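Local coordinates for oxidized polyvinyl alcohol hydrolase (Pseudomonas sp. VM15C, PDB 3WWC), which hydrolyses beta-diketones, including those of oxidized polyvinyl alcohol in the second step of that polymer's degradation, at residues A[71-77]-A[109-113]; A[83-89]-A[305-311]. The protein carries 1 engineered substitution. All blocks are in the same frame, centred on the assembly; numbering follows the deposited sequence.

Contact 1 of 2, residues A[71-77]-A[109-113]; sequences SVESTND and PNIRG. With BUA (butanoic acid), chain C.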
loop_
_atom_site.group_PDB
_atom_site.type_symbol
_atom_site.label_atom_id
_atom_site.label_comp_id
_atom_site.label_asym_id
_atom_site.label_seq_id
_atom_site.Cartn_x
_atom_site.Cartn_y
_atom_site.Cartn_z
ATOM N N SER A 71 -5.429 5.788 8.500
ATOM C CA SER A 71 -5.726 7.139 8.996
ATOM C C SER A 71 -5.846 7.297 10.467
ATOM O O SER A 71 -5.457 8.333 10.996
ATOM C CB SER A 71 -7.044 7.616 8.367
ATOM O OG SER A 71 -6.897 7.734 6.945
ATOM N N VAL A 72 -6.309 6.253 11.155
ATOM C CA VAL A 72 -6.513 6.365 12.606
ATOM C C VAL A 72 -5.663 5.454 13.482
ATOM O O VAL A 72 -5.372 5.808 14.621
ATOM C CB VAL A 72 -7.977 6.152 12.934
ATOM C CG1 VAL A 72 -8.174 6.062 14.445
ATOM C CG2 VAL A 72 -8.794 7.281 12.292
ATOM N N GLU A 73 -5.227 4.303 12.987
ATOM C CA GLU A 73 -4.380 3.462 13.811
ATOM C C GLU A 73 -2.959 3.956 13.824
ATOM O O GLU A 73 -2.461 4.420 12.790
ATOM C CB GLU A 73 -4.396 2.028 13.290
ATOM C CG GLU A 73 -5.740 1.378 13.421
ATOM C CD GLU A 73 -5.861 0.157 12.523
ATOM O OE1 GLU A 73 -5.512 0.276 11.322
ATOM O OE2 GLU A 73 -6.333 -0.908 13.015
ATOM N N SER A 74 -2.272 3.860 14.954
ATOM C CA SER A 74 -0.879 4.274 14.980
ATOM C C SER A 74 0.048 3.275 14.303
ATOM O O SER A 74 -0.351 2.140 14.013
ATOM C CB SER A 74 -0.405 4.498 16.431
ATOM O OG SER A 74 -0.369 3.246 17.116
ATOM N N THR A 75 1.260 3.707 14.006
ATOM C CA THR A 75 2.238 2.762 13.451
ATOM C C THR A 75 2.450 1.658 14.495
ATOM O O THR A 75 2.534 0.481 14.143
ATOM C CB THR A 75 3.524 3.483 13.096
ATOM O OG1 THR A 75 3.272 4.296 11.937
ATOM C CG2 THR A 75 4.637 2.461 12.777
ATOM N N ASN A 76 2.552 2.010 15.781
ATOM C CA ASN A 76 2.697 0.964 16.811
ATOM C C ASN A 76 1.513 0.021 16.833
ATOM O O ASN A 76 1.695 -1.216 16.992
ATOM C CB ASN A 76 2.920 1.634 18.166
ATOM C CG ASN A 76 2.955 0.628 19.308
ATOM O OD1 ASN A 76 3.763 -0.295 19.294
ATOM N ND2 ASN A 76 2.078 0.806 20.302
ATOM N N ASP A 77 0.307 0.545 16.643
ATOM C CA ASP A 77 -0.874 -0.329 16.587
ATOM C C ASP A 77 -0.705 -1.319 15.401
ATOM O O ASP A 77 -0.836 -2.519 15.556
ATOM C CB ASP A 77 -2.168 0.448 16.331
ATOM C CG ASP A 77 -2.630 1.297 17.487
ATOM O OD1 ASP A 77 -2.303 0.975 18.646
ATOM O OD2 ASP A 77 -3.386 2.272 17.195
ATOM N N PRO A 109 5.543 7.237 16.699
ATOM C CA PRO A 109 4.847 6.027 16.230
ATOM C C PRO A 109 3.600 5.688 16.984
ATOM O O PRO A 109 2.895 4.752 16.629
ATOM C CB PRO A 109 5.930 4.942 16.343
ATOM C CG PRO A 109 6.610 5.398 17.704
ATOM C CD PRO A 109 6.789 6.909 17.441
ATOM N N ASN A 110 3.268 6.463 18.022
ATOM C CA ASN A 110 2.036 6.205 18.783
ATOM C C ASN A 110 0.891 7.119 18.395
ATOM O O ASN A 110 -0.235 6.877 18.802
ATOM C CB ASN A 110 2.328 6.312 20.287
ATOM C CG ASN A 110 3.303 5.250 20.699
ATOM O OD1 ASN A 110 3.003 4.090 20.550
ATOM N ND2 ASN A 110 4.481 5.626 21.126
ATOM N N ILE A 111 1.146 8.168 17.628
ATOM C CA ILE A 111 0.065 9.036 17.164
ATOM C C ILE A 111 -0.935 8.194 16.405
ATOM O O ILE A 111 -0.538 7.345 15.550
ATOM C CB ILE A 111 0.610 10.176 16.235
ATOM C CG1 ILE A 111 1.186 11.322 17.096
ATOM C CG2 ILE A 111 -0.488 10.694 15.260
ATOM C CD1 ILE A 111 0.054 12.199 17.731
ATOM N N ARG A 112 -2.218 8.388 16.693
ATOM C CA ARG A 112 -3.289 7.656 16.015
ATOM C C ARG A 112 -3.910 8.584 14.975
ATOM O O ARG A 112 -3.315 8.734 13.906
ATOM C CB ARG A 112 -4.287 7.139 17.065
ATOM C CG ARG A 112 -3.740 5.901 17.771
ATOM C CD ARG A 112 -4.653 5.444 18.916
ATOM N NE ARG A 112 -4.092 4.158 19.354
ATOM C CZ ARG A 112 -4.316 3.585 20.525
ATOM N NH1 ARG A 112 -5.106 4.178 21.440
ATOM N NH2 ARG A 112 -3.756 2.406 20.787
ATOM N N GLY A 113 -5.075 9.185 15.203
ATOM C CA GLY A 113 -5.593 10.073 14.180
ATOM C C GLY A 113 -5.285 11.557 14.380
ATOM O O GLY A 113 -5.613 12.332 13.495
HETATM C C1 BUA C . -9.877 8.463 2.067
HETATM C C2 BUA C . -9.865 7.105 2.771
HETATM C C3 BUA C . -8.572 6.973 3.577
HETATM C C4 BUA C . -8.559 5.671 4.382
HETATM O O1 BUA C . -7.933 5.689 5.466
HETATM O O2 BUA C . -9.114 4.678 3.858
HETATM O O HOH W 1 0.163 3.390 19.777
HETATM O O HOH W 2 1.964 7.101 14.475
#
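Arg112 grips Asp77 side-on at the start of helix 75-80, where Ser74 and Asp77 form a capping box. NH2 of Arg112 lies 3.0 Å from OD1 of Asp77, nearly straight at 171° and in the guanidinium plane, while OD2, tilted somewhat from that plane, takes NE; each carboxylate oxygen offers its syn lone pair, and carboxylate and guanidinium are nearly coplanar. Extended from CG to NE (chi2 174°, chi3 172°), the arginine chain carries its head across the aspartate. OD2 also accepts the backbone N of Ser74 at 3.0 Å, from above the carboxylate plane, and the box closes where Ser74 OG receives Asp77 N at 2.8 Å. Were Asp77 replaced by an alanine, the Arg112 guanidinium would probably be left without its mate and Ser74 N without its side-chain acceptor. Beside the cap, Asn76 N donates to Pro109 O at 2.9 Å, and one water joins Ser74 OG with the side chains of Asn76 and Asn110. Farther out, Arg102 holds the carbonyl of Arg112, and Glu114 its backbone N. At the other end of 71-77 lies the butanoic acid pocket, where Ser71, also bonded to Trp126, donates through OG to O1 of the ligand at 2.7 Å.

Contact 2 of 2, residues A[83-89]-A[305-311]; sequences RSGANSI and WPQLNTQ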
loop_
_atom_site.group_PDB
_atom_site.type_symbol
_atom_site.label_atom_id
_atom_site.label_comp_id
_atom_site.label_asym_id
_atom_site.label_seq_id
_atom_site.Cartn_x
_atom_site.Cartn_y
_atom_site.Cartn_z
ATOM N N ARG A 83 -5.672 -6.768 16.465
ATOM C CA ARG A 83 -6.788 -6.324 15.636
ATOM C C ARG A 83 -6.355 -5.359 14.544
ATOM O O ARG A 83 -7.092 -5.122 13.625
ATOM C CB ARG A 83 -7.877 -5.647 16.489
ATOM C CG ARG A 83 -8.878 -6.569 17.154
ATOM C CD ARG A 83 -9.982 -5.681 17.790
ATOM N NE ARG A 83 -10.172 -4.492 16.936
ATOM C CZ ARG A 83 -9.525 -3.329 17.061
ATOM N NH1 ARG A 83 -8.626 -3.123 18.032
ATOM N NH2 ARG A 83 -9.735 -2.379 16.150
ATOM N N SER A 84 -5.130 -4.849 14.639
ATOM C CA SER A 84 -4.591 -3.913 13.655
ATOM C C SER A 84 -3.583 -4.588 12.744
ATOM O O SER A 84 -2.981 -3.923 11.903
ATOM C CB SER A 84 -3.918 -2.722 14.355
ATOM O OG SER A 84 -4.884 -1.942 15.127
ATOM N N GLY A 85 -3.363 -5.871 12.954
ATOM C CA GLY A 85 -2.451 -6.633 12.087
ATOM C C GLY A 85 -1.206 -7.193 12.710
ATOM O O GLY A 85 -0.600 -8.122 12.167
ATOM N N ALA A 86 -0.796 -6.613 13.833
ATOM C CA ALA A 86 0.443 -7.022 14.545
ATOM C C ALA A 86 1.516 -7.394 13.527
ATOM O O ALA A 86 2.108 -8.464 13.555
ATOM C CB ALA A 86 0.134 -8.197 15.484
ATOM N N ASN A 87 1.839 -6.429 12.666
ATOM C CA ASN A 87 2.757 -6.689 11.554
ATOM C C ASN A 87 4.213 -6.983 11.948
ATOM O O ASN A 87 4.957 -7.548 11.137
ATOM C CB ASN A 87 2.677 -5.510 10.563
ATOM C CG ASN A 87 1.495 -5.643 9.635
ATOM O OD1 ASN A 87 1.581 -6.344 8.631
ATOM N ND2 ASN A 87 0.373 -5.008 9.960
ATOM N N SER A 88 4.640 -6.587 13.152
ATOM C CA SER A 88 5.992 -6.904 13.572
ATOM C C SER A 88 6.193 -8.392 13.749
ATOM O O SER A 88 7.320 -8.842 13.734
ATOM C CB SER A 88 6.300 -6.208 14.908
ATOM O OG SER A 88 5.525 -6.714 15.989
ATOM N N ILE A 89 5.117 -9.138 13.899
ATOM C CA ILE A 89 5.211 -10.583 14.070
ATOM C C ILE A 89 5.752 -11.249 12.836
ATOM O O ILE A 89 6.317 -12.372 12.937
ATOM C CB ILE A 89 3.815 -11.152 14.530
ATOM C CG1 ILE A 89 3.430 -10.454 15.836
ATOM C CG2 ILE A 89 3.882 -12.690 14.807
ATOM C CD1 ILE A 89 4.516 -10.481 16.842
ATOM N N TRP A 305 -7.823 -3.923 9.104
ATOM C CA TRP A 305 -6.892 -4.988 8.734
ATOM C C TRP A 305 -7.667 -6.290 8.766
ATOM O O TRP A 305 -8.522 -6.472 9.628
ATOM C CB TRP A 305 -5.769 -5.069 9.771
ATOM C CG TRP A 305 -4.590 -5.844 9.246
ATOM C CD1 TRP A 305 -4.395 -7.227 9.276
ATOM C CD2 TRP A 305 -3.520 -5.298 8.496
ATOM N NE1 TRP A 305 -3.274 -7.535 8.574
ATOM C CE2 TRP A 305 -2.712 -6.372 8.076
ATOM C CE3 TRP A 305 -3.165 -3.997 8.137
ATOM C CZ2 TRP A 305 -1.556 -6.197 7.286
ATOM C CZ3 TRP A 305 -2.030 -3.800 7.366
ATOM C CH2 TRP A 305 -1.224 -4.914 6.936
ATOM N N PRO A 306 -7.357 -7.239 7.880
ATOM C CA PRO A 306 -8.013 -8.563 7.806
ATOM C C PRO A 306 -8.190 -9.086 9.231
ATOM O O PRO A 306 -7.225 -9.170 9.997
ATOM C CB PRO A 306 -7.004 -9.377 6.996
ATOM C CG PRO A 306 -6.682 -8.329 5.883
ATOM C CD PRO A 306 -6.426 -7.052 6.745
ATOM N N GLN A 307 -9.444 -9.438 9.555
ATOM C CA GLN A 307 -9.798 -9.828 10.907
ATOM C C GLN A 307 -9.914 -11.308 11.151
ATOM O O GLN A 307 -9.676 -11.766 12.289
ATOM C CB GLN A 307 -11.140 -9.192 11.280
ATOM C CG GLN A 307 -11.096 -7.659 11.332
ATOM C CD GLN A 307 -10.261 -7.143 12.476
ATOM O OE1 GLN A 307 -9.205 -6.518 12.266
ATOM N NE2 GLN A 307 -10.700 -7.391 13.695
ATOM N N LEU A 308 -10.304 -12.033 10.122
ATOM C CA LEU A 308 -10.424 -13.479 10.255
ATOM C C LEU A 308 -9.036 -14.132 10.084
ATOM O O LEU A 308 -8.383 -13.964 9.039
ATOM C CB LEU A 308 -11.390 -14.033 9.195
ATOM C CG LEU A 308 -12.789 -13.432 9.230
ATOM C CD1 LEU A 308 -13.522 -13.808 7.900
ATOM C CD2 LEU A 308 -13.520 -13.904 10.502
ATOM N N ASN A 309 -8.604 -14.910 11.077
ATOM C CA ASN A 309 -7.293 -15.597 11.002
ATOM C C ASN A 309 -6.231 -14.629 10.548
ATOM O O ASN A 309 -5.472 -14.894 9.618
ATOM C CB ASN A 309 -7.404 -16.794 10.047
ATOM C CG ASN A 309 -8.450 -17.789 10.509
ATOM O OD1 ASN A 309 -8.413 -18.194 11.672
ATOM N ND2 ASN A 309 -9.351 -18.199 9.633
ATOM N N THR A 310 -6.159 -13.514 11.256
ATOM C CA THR A 310 -5.247 -12.433 10.896
ATOM C C THR A 310 -3.817 -12.836 10.667
ATOM O O THR A 310 -3.251 -12.510 9.628
ATOM C CB THR A 310 -5.277 -11.343 11.955
ATOM O OG1 THR A 310 -6.611 -10.842 12.052
ATOM C CG2 THR A 310 -4.323 -10.166 11.560
ATOM N N GLN A 311 -3.196 -13.521 11.617
ATOM C CA GLN A 311 -1.800 -13.898 11.410
ATOM C C GLN A 311 -1.657 -14.970 10.348
ATOM O O GLN A 311 -0.658 -14.966 9.612
ATOM C CB GLN A 311 -1.150 -14.341 12.740
ATOM C CG GLN A 311 -0.970 -13.209 13.734
ATOM C CD GLN A 311 -0.074 -12.105 13.137
ATOM O OE1 GLN A 311 0.939 -12.376 12.498
ATOM N NE2 GLN A 311 -0.501 -10.872 13.291
HETATM O O HOH W 3 -7.643 -2.976 11.824
HETATM O O HOH W 4 2.169 -10.307 11.365
#
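The carbonyl oxygen of Gly85 is held by the side-chain amide of Gln311, whose NE2 donates at 3.0 Å from above the carbonyl plane in a bent bond of 133°; Asn314, about one turn further along the same helix, adds a weak second bond. Bending at chi2 (-60°) folds the Gln311 chain back so that its amide reaches the 83-89 loop, and water 4 bridges its OE1 to Ala86 O. The indole of Trp305 supplies the apolar part of the contact. Gly85 CA sits over its five-membered ring, a CH-pi contact 3.6 Å from the centroid; any CB here would run into the indole and, at this backbone conformation (phi 116°), into the carbonyl O of Ser84, so glycine fits. On the same face, nearer the six-membered ring, ND2 of Asn87 lies 3.4 Å from Trp305 CH2, its amide standing steeply to the indole. Here a loop that follows helix 75-80 meets the turn leading into helix 310-322 of this alpha/beta-hydrolase fold, just after His303, which binds butanoic acid. Asn314 takes the indole NE1, while Trp65 and Asn78 hold the Asn87 amide above the ring. Pro306 CD covers the opposite indole face, and the same proline's O accepts Thr310 OG1 at 2.7 Å. At the start of both segments, water 3 links Arg83 O to Trp305 N, 2.9 Å from each.

The two contacts lie 15 Å apart between centres and interlock along the chain: 71-77, 83-89, 109-113, then 305-311 some two hundred residues later. Segment 71-77 runs into helix 75-80, 83-89 lies in the loop that follows it, and strand 96-100 of the mixed sheet precedes 109-113. The contacts touch directly: Glu73 OE2 and Ser84 OG are 2.8 Å apart, probably hydrogen-bonded, and Ser84 packs on Asp77. Contact 2 brings in the turn into helix 310-322. Contact 1 contributes Ser71 to the butanoic acid pocket; in contact 2 the Trp305 side chain lies about 8 Å from that of Ala177, an engineered residue at a position assigned to the charge relay by similarity.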